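Local coordinates for beta-xylosidase (Uncultured organism, PDB 4MLG), which probably hydrolyses beta-1,4-linked xylo-oligosaccharides to release xylose, as a calcium-binding glycoside hydrolase of family 43 with a beta-propeller fold, at residues Pro4-Asp15 / Trp299-Glu307; Asp106-Ile114 / Pro124-Met135. One frame throughout, in Å; residues are numbered along the deposited sequence.

Contact 1: Pro4-Asp15 / Trp299-Glu307. With SO4 (sulfate ion), chain N.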
loop_
_atom_site.group_PDB
_atom_site.type_symbol
_atom_site.label_atom_id
_atom_site.label_comp_id
_atom_site.label_asym_id
_atom_site.label_seq_id
_atom_site.Cartn_x
_atom_site.Cartn_y
_atom_site.Cartn_z
ATOM N N PRO A 4 30.437 19.568 -20.861
ATOM C CA PRO A 4 29.203 18.780 -20.759
ATOM C C PRO A 4 28.297 18.993 -21.968
ATOM O O PRO A 4 28.106 20.127 -22.405
ATOM C CB PRO A 4 28.537 19.342 -19.501
ATOM C CG PRO A 4 29.658 19.886 -18.692
ATOM C CD PRO A 4 30.633 20.436 -19.688
ATOM N N ARG A 5 27.747 17.905 -22.495
ATOM C CA ARG A 5 26.928 17.966 -23.699
ATOM C C ARG A 5 25.458 17.693 -23.397
ATOM O O ARG A 5 25.123 16.693 -22.763
ATOM C CB ARG A 5 27.440 16.961 -24.734
ATOM C CG ARG A 5 26.561 16.838 -25.968
ATOM C CD ARG A 5 26.952 15.634 -26.810
ATOM N NE ARG A 5 26.052 15.451 -27.944
ATOM C CZ ARG A 5 26.081 14.402 -28.762
ATOM N NH1 ARG A 5 26.967 13.434 -28.570
ATOM N NH2 ARG A 5 25.223 14.322 -29.768
ATOM N N TYR A 6 24.586 18.590 -23.849
ATOM C CA TYR A 6 23.147 18.384 -23.738
ATOM C C TYR A 6 22.666 17.469 -24.861
ATOM O O TYR A 6 22.969 17.700 -26.032
ATOM C CB TYR A 6 22.401 19.719 -23.773
ATOM C CG TYR A 6 22.538 20.528 -22.500
ATOM C CD1 TYR A 6 21.663 20.336 -21.440
ATOM C CD2 TYR A 6 23.540 21.479 -22.359
ATOM C CE1 TYR A 6 21.781 21.069 -20.273
ATOM C CE2 TYR A 6 23.667 22.218 -21.195
ATOM C CZ TYR A 6 22.784 22.008 -20.156
ATOM O OH TYR A 6 22.901 22.738 -18.995
ATOM N N LEU A 7 21.916 16.433 -24.499
ATOM C CA LEU A 7 21.533 15.399 -25.455
ATOM C C LEU A 7 20.167 15.635 -26.096
ATOM O O LEU A 7 20.008 15.467 -27.305
ATOM C CB LEU A 7 21.572 14.023 -24.786
ATOM C CG LEU A 7 22.916 13.644 -24.164
ATOM C CD1 LEU A 7 22.829 12.297 -23.471
ATOM C CD2 LEU A 7 24.001 13.634 -25.227
ATOM N N VAL A 8 19.182 16.014 -25.289
ATOM C CA VAL A 8 17.835 16.257 -25.799
ATOM C C VAL A 8 17.390 17.693 -25.533
ATOM O O VAL A 8 16.847 17.995 -24.469
ATOM C CB VAL A 8 16.811 15.281 -25.192
ATOM C CG1 VAL A 8 15.446 15.480 -25.837
ATOM C CG2 VAL A 8 17.279 13.847 -25.370
ATOM N N PRO A 9 17.627 18.586 -26.506
ATOM C CA PRO A 9 17.282 20.008 -26.399
ATOM C C PRO A 9 15.797 20.273 -26.642
ATOM O O PRO A 9 15.268 21.275 -26.163
ATOM C CB PRO A 9 18.111 20.658 -27.517
ATOM C CG PRO A 9 19.085 19.601 -27.974
ATOM C CD PRO A 9 18.393 18.306 -27.728
ATOM N N GLY A 10 15.139 19.382 -27.379
ATOM C CA GLY A 10 13.754 19.581 -27.766
ATOM C C GLY A 10 12.734 19.378 -26.660
ATOM O O GLY A 10 11.647 19.956 -26.697
ATOM N N ASP A 11 13.078 18.556 -25.673
ATOM C CA ASP A 11 12.152 18.245 -24.588
ATOM C C ASP A 11 12.866 18.259 -23.239
ATOM O O ASP A 11 14.089 18.369 -23.178
ATOM C CB ASP A 11 11.501 16.880 -24.826
ATOM C CG ASP A 11 10.056 16.831 -24.366
ATOM O OD1 ASP A 11 9.698 17.585 -23.437
ATOM O OD2 ASP A 11 9.277 16.039 -24.937
ATOM N N TYR A 12 12.096 18.149 -22.159
ATOM C CA TYR A 12 12.667 18.121 -20.817
ATOM C C TYR A 12 12.706 16.705 -20.244
ATOM O O TYR A 12 11.693 16.185 -19.775
ATOM C CB TYR A 12 11.897 19.052 -19.876
ATOM C CG TYR A 12 12.051 20.523 -20.202
ATOM C CD1 TYR A 12 13.270 21.168 -20.032
ATOM C CD2 TYR A 12 10.976 21.269 -20.669
ATOM C CE1 TYR A 12 13.416 22.510 -20.325
ATOM C CE2 TYR A 12 11.113 22.613 -20.963
ATOM C CZ TYR A 12 12.334 23.228 -20.790
ATOM O OH TYR A 12 12.473 24.566 -21.083
ATOM N N MET A 13 13.882 16.087 -20.285
ATOM C CA MET A 13 14.062 14.743 -19.747
ATOM C C MET A 13 15.001 14.762 -18.544
ATOM O O MET A 13 16.078 15.359 -18.595
ATOM C CB MET A 13 14.597 13.802 -20.828
ATOM C CG MET A 13 13.710 13.705 -22.057
ATOM S SD MET A 13 12.123 12.920 -21.721
ATOM C CE MET A 13 11.287 13.176 -23.284
ATOM N N ALA A 14 14.591 14.104 -17.463
ATOM C CA ALA A 14 15.341 14.144 -16.213
ATOM C C ALA A 14 15.578 12.758 -15.627
ATOM O O ALA A 14 15.037 11.769 -16.117
ATOM C CB ALA A 14 14.626 15.018 -15.202
ATOM N N ASP A 15 16.378 12.711 -14.564
ATOM C CA ASP A 15 16.715 11.468 -13.869
ATOM C C ASP A 15 17.208 10.378 -14.821
ATOM O O ASP A 15 16.622 9.297 -14.883
ATOM C CB ASP A 15 15.509 10.956 -13.076
ATOM C CG ASP A 15 14.829 12.050 -12.276
ATOM O OD1 ASP A 15 15.541 12.902 -11.704
ATOM O OD2 ASP A 15 13.582 12.060 -12.224
ATOM N N TRP A 299 11.195 22.013 -11.807
ATOM C CA TRP A 299 10.380 20.920 -12.333
ATOM C C TRP A 299 10.558 20.717 -13.837
ATOM O O TRP A 299 9.926 19.844 -14.430
ATOM C CB TRP A 299 8.904 21.141 -11.993
ATOM C CG TRP A 299 8.361 22.439 -12.501
ATOM C CD1 TRP A 299 7.633 22.633 -13.637
ATOM C CD2 TRP A 299 8.508 23.726 -11.891
ATOM N NE1 TRP A 299 7.314 23.963 -13.772
ATOM C CE2 TRP A 299 7.841 24.656 -12.714
ATOM C CE3 TRP A 299 9.138 24.185 -10.730
ATOM C CZ2 TRP A 299 7.785 26.014 -12.413
ATOM C CZ3 TRP A 299 9.083 25.535 -10.433
ATOM C CH2 TRP A 299 8.411 26.433 -11.271
ATOM N N LEU A 300 11.418 21.526 -14.448
ATOM C CA LEU A 300 11.730 21.389 -15.867
ATOM C C LEU A 300 13.229 21.181 -16.049
ATOM O O LEU A 300 14.007 22.132 -16.012
ATOM C CB LEU A 300 11.271 22.622 -16.644
ATOM C CG LEU A 300 9.776 22.945 -16.615
ATOM C CD1 LEU A 300 9.487 24.184 -17.446
ATOM C CD2 LEU A 300 8.966 21.762 -17.112
ATOM N N ARG A 301 13.626 19.928 -16.249
ATOM C CA ARG A 301 15.037 19.569 -16.267
ATOM C C ARG A 301 15.479 19.026 -17.622
ATOM O O ARG A 301 14.729 18.323 -18.295
ATOM C CB ARG A 301 15.318 18.545 -15.166
ATOM C CG ARG A 301 14.982 19.046 -13.769
ATOM C CD ARG A 301 14.766 17.908 -12.784
ATOM N NE ARG A 301 13.515 17.194 -13.028
ATOM C CZ ARG A 301 13.064 16.196 -12.274
ATOM N NH1 ARG A 301 13.759 15.789 -11.220
ATOM N NH2 ARG A 301 11.917 15.604 -12.573
ATOM N N SER A 302 16.704 19.361 -18.014
ATOM C CA SER A 302 17.263 18.892 -19.276
ATOM C C SER A 302 18.473 18.009 -19.004
ATOM O O SER A 302 19.401 18.419 -18.309
ATOM C CB SER A 302 17.667 20.077 -20.153
ATOM O OG SER A 302 16.583 20.973 -20.329
ATOM N N LEU A 303 18.464 16.797 -19.550
ATOM C CA LEU A 303 19.550 15.858 -19.288
ATOM C C LEU A 303 20.835 16.216 -20.027
ATOM O O LEU A 303 20.804 16.791 -21.115
ATOM C CB LEU A 303 19.129 14.407 -19.565
ATOM C CG LEU A 303 18.348 14.015 -20.823
ATOM C CD1 LEU A 303 19.142 14.251 -22.093
ATOM C CD2 LEU A 303 17.941 12.556 -20.729
ATOM N N LYS A 304 21.965 15.871 -19.420
ATOM C CA LYS A 304 23.267 16.201 -19.977
ATOM C C LYS A 304 24.306 15.163 -19.563
ATOM O O LYS A 304 24.109 14.427 -18.597
ATOM C CB LYS A 304 23.693 17.597 -19.521
ATOM C CG LYS A 304 23.720 17.771 -18.010
ATOM C CD LYS A 304 23.927 19.224 -17.621
ATOM C CE LYS A 304 25.215 19.776 -18.206
ATOM N NZ LYS A 304 25.434 21.202 -17.835
ATOM N N VAL A 305 25.411 15.106 -20.297
ATOM C CA VAL A 305 26.444 14.115 -20.021
ATOM C C VAL A 305 27.827 14.749 -19.894
ATOM O O VAL A 305 28.222 15.583 -20.711
ATOM C CB VAL A 305 26.456 12.998 -21.093
ATOM C CG1 VAL A 305 26.510 13.591 -22.494
ATOM C CG2 VAL A 305 27.612 12.036 -20.860
ATOM N N ALA A 306 28.550 14.358 -18.849
ATOM C CA ALA A 306 29.917 14.814 -18.639
ATOM C C ALA A 306 30.830 13.615 -18.423
ATOM O O ALA A 306 30.435 12.630 -17.795
ATOM C CB ALA A 306 29.987 15.753 -17.450
ATOM N N GLU A 307 32.048 13.697 -18.946
ATOM C CA GLU A 307 33.006 12.607 -18.811
ATOM C C GLU A 307 33.474 12.454 -17.369
ATOM O O GLU A 307 33.842 13.432 -16.717
ATOM C CB GLU A 307 34.203 12.822 -19.739
ATOM C CG GLU A 307 35.226 11.699 -19.691
ATOM C CD GLU A 307 36.310 11.849 -20.738
ATOM O OE1 GLU A 307 36.309 12.871 -21.455
ATOM O OE2 GLU A 307 37.163 10.943 -20.846
HETATM S S SO4 N . 12.834 12.593 -8.368
HETATM O O1 SO4 N . 12.479 12.965 -9.734
HETATM O O2 SO4 N . 14.251 12.251 -8.305
HETATM O O3 SO4 N . 12.561 13.714 -7.473
HETATM O O4 SO4 N . 12.044 11.434 -7.964
HETATM O O HOH W 1 19.557 17.315 -23.179
HETATM O O HOH W 2 15.968 20.479 -23.352
#
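Tyr6 and Lys304 lie side by side where the two ends of the chain meet. Strand 5-6 pairs antiparallel with strand 302-308, so the N-terminus joins the last sheet. This closes the ring of the beta-propeller, consistent with the five-bladed fold of family 43. Lys304 CB sits over one face of the Tyr6 ring, 4.2 Å from its centroid and shifted toward the rim. Lys304 CG stands between its backbone N and carbonyl carbon (chi1 56°), and a bend further out (chi3 -58°) carries NZ to Tyr6 OH, 3.2 Å away. The carboxylate of Asp290 binds both polar ends. Beside them Arg5 N bonds to Val305 O (3.0 Å) and Val305 N returns a bond to Arg5 O (2.9 Å). On the Arg5-Val305 side, the Leu7 and Val305 side chains cross at roughly right angles, with Leu7 CD2 3.7 Å from Val305 CG1. Leu303 CD1 touches Leu7 CB and Val8 CG2, while its CD2 meets Met13 CB. Water 1 bridges Val8 N and Leu303 O where the strand pairing has ended. Leu300 CB lies over the centre of the Tyr12 ring, 4.0 Å from the centroid, and Arg301 O comes to the ring's edge.

Ala14 CB covers one face of the Arg301 guanidinium. Asp15 OD1 approaches Arg301 NH1 at 3.4 Å from well outside the guanidinium plane, so no N-H points at it and only charge links them. Asp32 forms a salt bridge with Arg301 NE, and Ser30 holds Asp15 OD2. In the guanidinium plane, Arg301 NH1 gives a weak bond of 3.4 Å to sulfate O1.

Contact 2: Asp106-Ile114 / Pro124-Met135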
loop_
_atom_site.group_PDB
_atom_site.type_symbol
_atom_site.label_atom_id
_atom_site.label_comp_id
_atom_site.label_asym_id
_atom_site.label_seq_id
_atom_site.Cartn_x
_atom_site.Cartn_y
_atom_site.Cartn_z
ATOM N N ASP A 106 -2.366 6.966 -3.166
ATOM C CA ASP A 106 -1.252 7.915 -3.104
ATOM C C ASP A 106 -0.056 7.397 -2.304
ATOM O O ASP A 106 0.673 8.174 -1.687
ATOM C CB ASP A 106 -1.704 9.282 -2.574
ATOM C CG ASP A 106 -2.095 10.242 -3.685
ATOM O OD1 ASP A 106 -1.730 9.988 -4.852
ATOM O OD2 ASP A 106 -2.757 11.259 -3.388
ATOM N N ILE A 107 0.141 6.083 -2.315
ATOM C CA ILE A 107 1.304 5.480 -1.678
ATOM C C ILE A 107 2.281 5.008 -2.748
ATOM O O ILE A 107 1.901 4.260 -3.652
ATOM C CB ILE A 107 0.908 4.291 -0.785
ATOM C CG1 ILE A 107 -0.127 4.724 0.253
ATOM C CG2 ILE A 107 2.132 3.702 -0.103
ATOM C CD1 ILE A 107 -0.575 3.611 1.179
ATOM N N PHE A 108 3.533 5.448 -2.654
ATOM C CA PHE A 108 4.526 5.097 -3.665
ATOM C C PHE A 108 4.826 3.603 -3.680
ATOM O O PHE A 108 5.224 3.023 -2.670
ATOM C CB PHE A 108 5.815 5.908 -3.493
ATOM C CG PHE A 108 5.964 7.021 -4.494
ATOM C CD1 PHE A 108 6.108 6.741 -5.845
ATOM C CD2 PHE A 108 5.960 8.346 -4.087
ATOM C CE1 PHE A 108 6.239 7.762 -6.771
ATOM C CE2 PHE A 108 6.093 9.371 -5.008
ATOM C CZ PHE A 108 6.232 9.077 -6.351
ATOM N N ARG A 109 4.611 2.989 -4.838
ATOM C CA ARG A 109 4.919 1.582 -5.043
ATOM C C ARG A 109 5.849 1.470 -6.240
ATOM O O ARG A 109 6.109 2.460 -6.927
ATOM C CB ARG A 109 3.643 0.779 -5.300
ATOM C CG ARG A 109 2.603 0.857 -4.191
ATOM C CD ARG A 109 3.112 0.241 -2.898
ATOM N NE ARG A 109 2.038 0.035 -1.930
ATOM C CZ ARG A 109 2.208 -0.508 -0.729
ATOM N NH1 ARG A 109 3.414 -0.899 -0.339
ATOM N NH2 ARG A 109 1.172 -0.659 0.087
ATOM N N ILE A 110 6.352 0.265 -6.488
ATOM C CA ILE A 110 7.232 0.032 -7.626
ATOM C C ILE A 110 6.672 -1.068 -8.520
ATOM O O ILE A 110 6.418 -2.181 -8.063
ATOM C CB ILE A 110 8.655 -0.336 -7.171
ATOM C CG1 ILE A 110 9.279 0.827 -6.396
ATOM C CG2 ILE A 110 9.524 -0.704 -8.368
ATOM C CD1 ILE A 110 10.674 0.546 -5.876
ATOM N N GLY A 111 6.476 -0.747 -9.795
ATOM C CA GLY A 111 5.901 -1.691 -10.735
ATOM C C GLY A 111 6.908 -2.201 -11.746
ATOM O O GLY A 111 8.005 -1.651 -11.875
ATOM N N VAL A 112 6.532 -3.253 -12.468
ATOM C CA VAL A 112 7.410 -3.857 -13.463
ATOM C C VAL A 112 6.799 -3.811 -14.862
ATOM O O VAL A 112 5.641 -4.184 -15.056
ATOM C CB VAL A 112 7.739 -5.319 -13.105
ATOM C CG1 VAL A 112 8.595 -5.956 -14.191
ATOM C CG2 VAL A 112 8.441 -5.391 -11.760
ATOM N N ALA A 113 7.583 -3.344 -15.829
ATOM C CA ALA A 113 7.176 -3.359 -17.229
ATOM C C ALA A 113 8.198 -4.147 -18.044
ATOM O O ALA A 113 9.404 -3.976 -17.868
ATOM C CB ALA A 113 7.040 -1.945 -17.755
ATOM N N ILE A 114 7.713 -5.006 -18.938
ATOM C CA ILE A 114 8.578 -5.937 -19.659
ATOM C C ILE A 114 8.582 -5.690 -21.170
ATOM O O ILE A 114 7.554 -5.342 -21.752
ATOM C CB ILE A 114 8.157 -7.398 -19.386
ATOM C CG1 ILE A 114 7.912 -7.616 -17.890
ATOM C CG2 ILE A 114 9.203 -8.373 -19.904
ATOM C CD1 ILE A 114 7.507 -9.030 -17.533
ATOM N N PRO A 124 3.365 -3.257 -18.846
ATOM C CA PRO A 124 3.388 -3.262 -17.379
ATOM C C PRO A 124 2.590 -4.414 -16.783
ATOM O O PRO A 124 1.630 -4.886 -17.392
ATOM C CB PRO A 124 2.716 -1.935 -17.027
ATOM C CG PRO A 124 1.763 -1.705 -18.143
ATOM C CD PRO A 124 2.432 -2.250 -19.379
ATOM N N GLN A 125 2.995 -4.861 -15.599
ATOM C CA GLN A 125 2.222 -5.840 -14.852
ATOM C C GLN A 125 0.998 -5.138 -14.283
ATOM O O GLN A 125 0.978 -3.914 -14.174
ATOM C CB GLN A 125 3.060 -6.446 -13.726
ATOM C CG GLN A 125 4.290 -7.204 -14.203
ATOM C CD GLN A 125 3.942 -8.454 -14.987
ATOM O OE1 GLN A 125 3.700 -8.400 -16.193
ATOM N NE2 GLN A 125 3.919 -9.592 -14.303
ATOM N N GLU A 126 -0.022 -5.905 -13.919
ATOM C CA GLU A 126 -1.278 -5.310 -13.475
ATOM C C GLU A 126 -1.218 -4.805 -12.037
ATOM O O GLU A 126 -2.057 -4.009 -11.617
ATOM C CB GLU A 126 -2.430 -6.298 -13.651
ATOM C CG GLU A 126 -2.639 -6.731 -15.090
ATOM C CD GLU A 126 -3.801 -7.685 -15.246
ATOM O OE1 GLU A 126 -4.559 -7.863 -14.268
ATOM O OE2 GLU A 126 -3.955 -8.257 -16.344
ATOM N N ASN A 127 -0.221 -5.266 -11.288
ATOM C CA ASN A 127 -0.072 -4.870 -9.892
ATOM C C ASN A 127 1.377 -4.554 -9.539
ATOM O O ASN A 127 2.300 -5.096 -10.148
ATOM C CB ASN A 127 -0.620 -5.956 -8.963
ATOM C CG ASN A 127 -2.119 -6.143 -9.104
ATOM O OD1 ASN A 127 -2.580 -7.003 -9.851
ATOM N ND2 ASN A 127 -2.887 -5.333 -8.383
ATOM N N PRO A 128 1.584 -3.663 -8.557
ATOM C CA PRO A 128 2.948 -3.330 -8.141
ATOM C C PRO A 128 3.613 -4.499 -7.425
ATOM O O PRO A 128 2.926 -5.429 -7.001
ATOM C CB PRO A 128 2.736 -2.170 -7.165
ATOM C CG PRO A 128 1.359 -2.370 -6.638
ATOM C CD PRO A 128 0.575 -2.901 -7.800
ATOM N N ILE A 129 4.935 -4.445 -7.301
ATOM C CA ILE A 129 5.696 -5.476 -6.603
ATOM C C ILE A 129 5.252 -5.593 -5.148
ATOM O O ILE A 129 5.113 -4.590 -4.450
ATOM C CB ILE A 129 7.207 -5.173 -6.648
ATOM C CG1 ILE A 129 7.701 -5.117 -8.095
ATOM C CG2 ILE A 129 7.993 -6.209 -5.857
ATOM C CD1 ILE A 129 9.181 -4.805 -8.223
ATOM N N LYS A 130 5.022 -6.822 -4.699
ATOM C CA LYS A 130 4.592 -7.076 -3.330
ATOM C C LYS A 130 5.633 -6.603 -2.320
ATOM O O LYS A 130 6.801 -6.986 -2.393
ATOM C CB LYS A 130 4.313 -8.566 -3.129
ATOM C CG LYS A 130 3.244 -9.125 -4.053
ATOM C CD LYS A 130 3.158 -10.636 -3.942
ATOM C CE LYS A 130 2.005 -11.178 -4.768
ATOM N NZ LYS A 130 2.104 -10.787 -6.201
ATOM N N GLY A 131 5.202 -5.765 -1.382
ATOM C CA GLY A 131 6.077 -5.277 -0.332
ATOM C C GLY A 131 6.846 -4.029 -0.718
ATOM O O GLY A 131 7.501 -3.412 0.122
ATOM N N SER A 132 6.765 -3.657 -1.991
ATOM C CA SER A 132 7.500 -2.504 -2.502
ATOM C C SER A 132 6.988 -1.195 -1.910
ATOM O O SER A 132 5.798 -1.053 -1.622
ATOM C CB SER A 132 7.417 -2.449 -4.027
ATOM O OG SER A 132 6.073 -2.319 -4.457
ATOM N N TYR A 133 7.896 -0.243 -1.730
ATOM C CA TYR A 133 7.543 1.073 -1.214
ATOM C C TYR A 133 8.594 2.104 -1.609
ATOM O O TYR A 133 9.640 1.751 -2.156
ATOM C CB TYR A 133 7.359 1.032 0.305
ATOM C CG TYR A 133 8.603 0.678 1.093
ATOM C CD1 TYR A 133 9.401 1.671 1.646
ATOM C CD2 TYR A 133 8.970 -0.647 1.300
ATOM C CE1 TYR A 133 10.531 1.359 2.374
ATOM C CE2 TYR A 133 10.102 -0.969 2.029
ATOM C CZ TYR A 133 10.879 0.039 2.563
ATOM O OH TYR A 133 12.007 -0.269 3.289
ATOM N N SER A 134 8.304 3.373 -1.335
ATOM C CA SER A 134 9.181 4.480 -1.717
ATOM C C SER A 134 9.448 4.510 -3.224
ATOM O O SER A 134 8.648 4.001 -4.009
ATOM C CB SER A 134 10.491 4.448 -0.927
ATOM O OG SER A 134 11.236 5.633 -1.138
ATOM N N MET A 135 10.570 5.099 -3.626
ATOM C CA MET A 135 10.842 5.310 -5.045
ATOM C C MET A 135 12.328 5.294 -5.410
ATOM O O MET A 135 13.165 4.809 -4.644
ATOM C CB MET A 135 10.204 6.622 -5.502
ATOM C CG MET A 135 10.201 7.700 -4.434
ATOM S SD MET A 135 11.852 8.238 -3.941
ATOM C CE MET A 135 12.045 9.703 -4.951
HETATM O O HOH W 3 5.446 4.226 -0.212
HETATM O O HOH W 4 4.648 -4.871 -10.836
HETATM O O HOH W 5 3.194 -2.746 -13.474
#
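Ile110 meets the turn at Ile129-Ser132 with both backbone and side chain. Its N bonds to Ser132 OG at 3.3 Å, and its O accepts from Ile129 N at 2.8 Å. Ile110 CG2 packs on Ile129 CD1, and Ile110 CB faces Ser132 CB. Arg109 reaches the same type II turn. A bend at chi2 (-64°) turns its chain, and NH1 bonds to Ser132 O at 2.7 Å, within the guanidinium plane and almost in line with the C=O. Arg109 CB rests on Pro128 CB. Strand 108-115 belongs to an antiparallel propeller blade, with strand 94-102 on its other side. The loop 125-135 follows the short outer strand 123-124 and leads toward the next sheet. Asp103 and Asn105 of the second subunit also bind the Arg109 guanidinium, so this edge lies at the dimer interface. A leucine in place of Arg109 would probably leave Ser132 O without this donor and Asp103 of the second subunit without its ion-pair mate. Val112 O takes a bond from Gln125 N at 2.8 Å, nearly straight along the carbonyl. Water 4 links Val112 N to Asn127 O, and Val112 CG2 lies 3.7 Å from Ile129 CD1.

In the fold
Contact 2 falls within the 283 residues between the segments of contact 1. Their centres are 26 Å apart and their nearest atoms about 8 Å, so they do not meet. Contact 1 joins the chain ends, whereas contact 2 binds a loop to one blade and reaches the second subunit. Both have one end near the calcium ion, bound by Asp85 and His274. The Asp15 side chain lies about 6 Å from the calcium ion and the Met135 side chain about 9 Å. One sulfate, probably from the crystallisation liquor, lies near both contacts: Met135 CE is 3.5 Å from sulfate O4. It may mark the central pocket, where family 43 enzymes bind substrate.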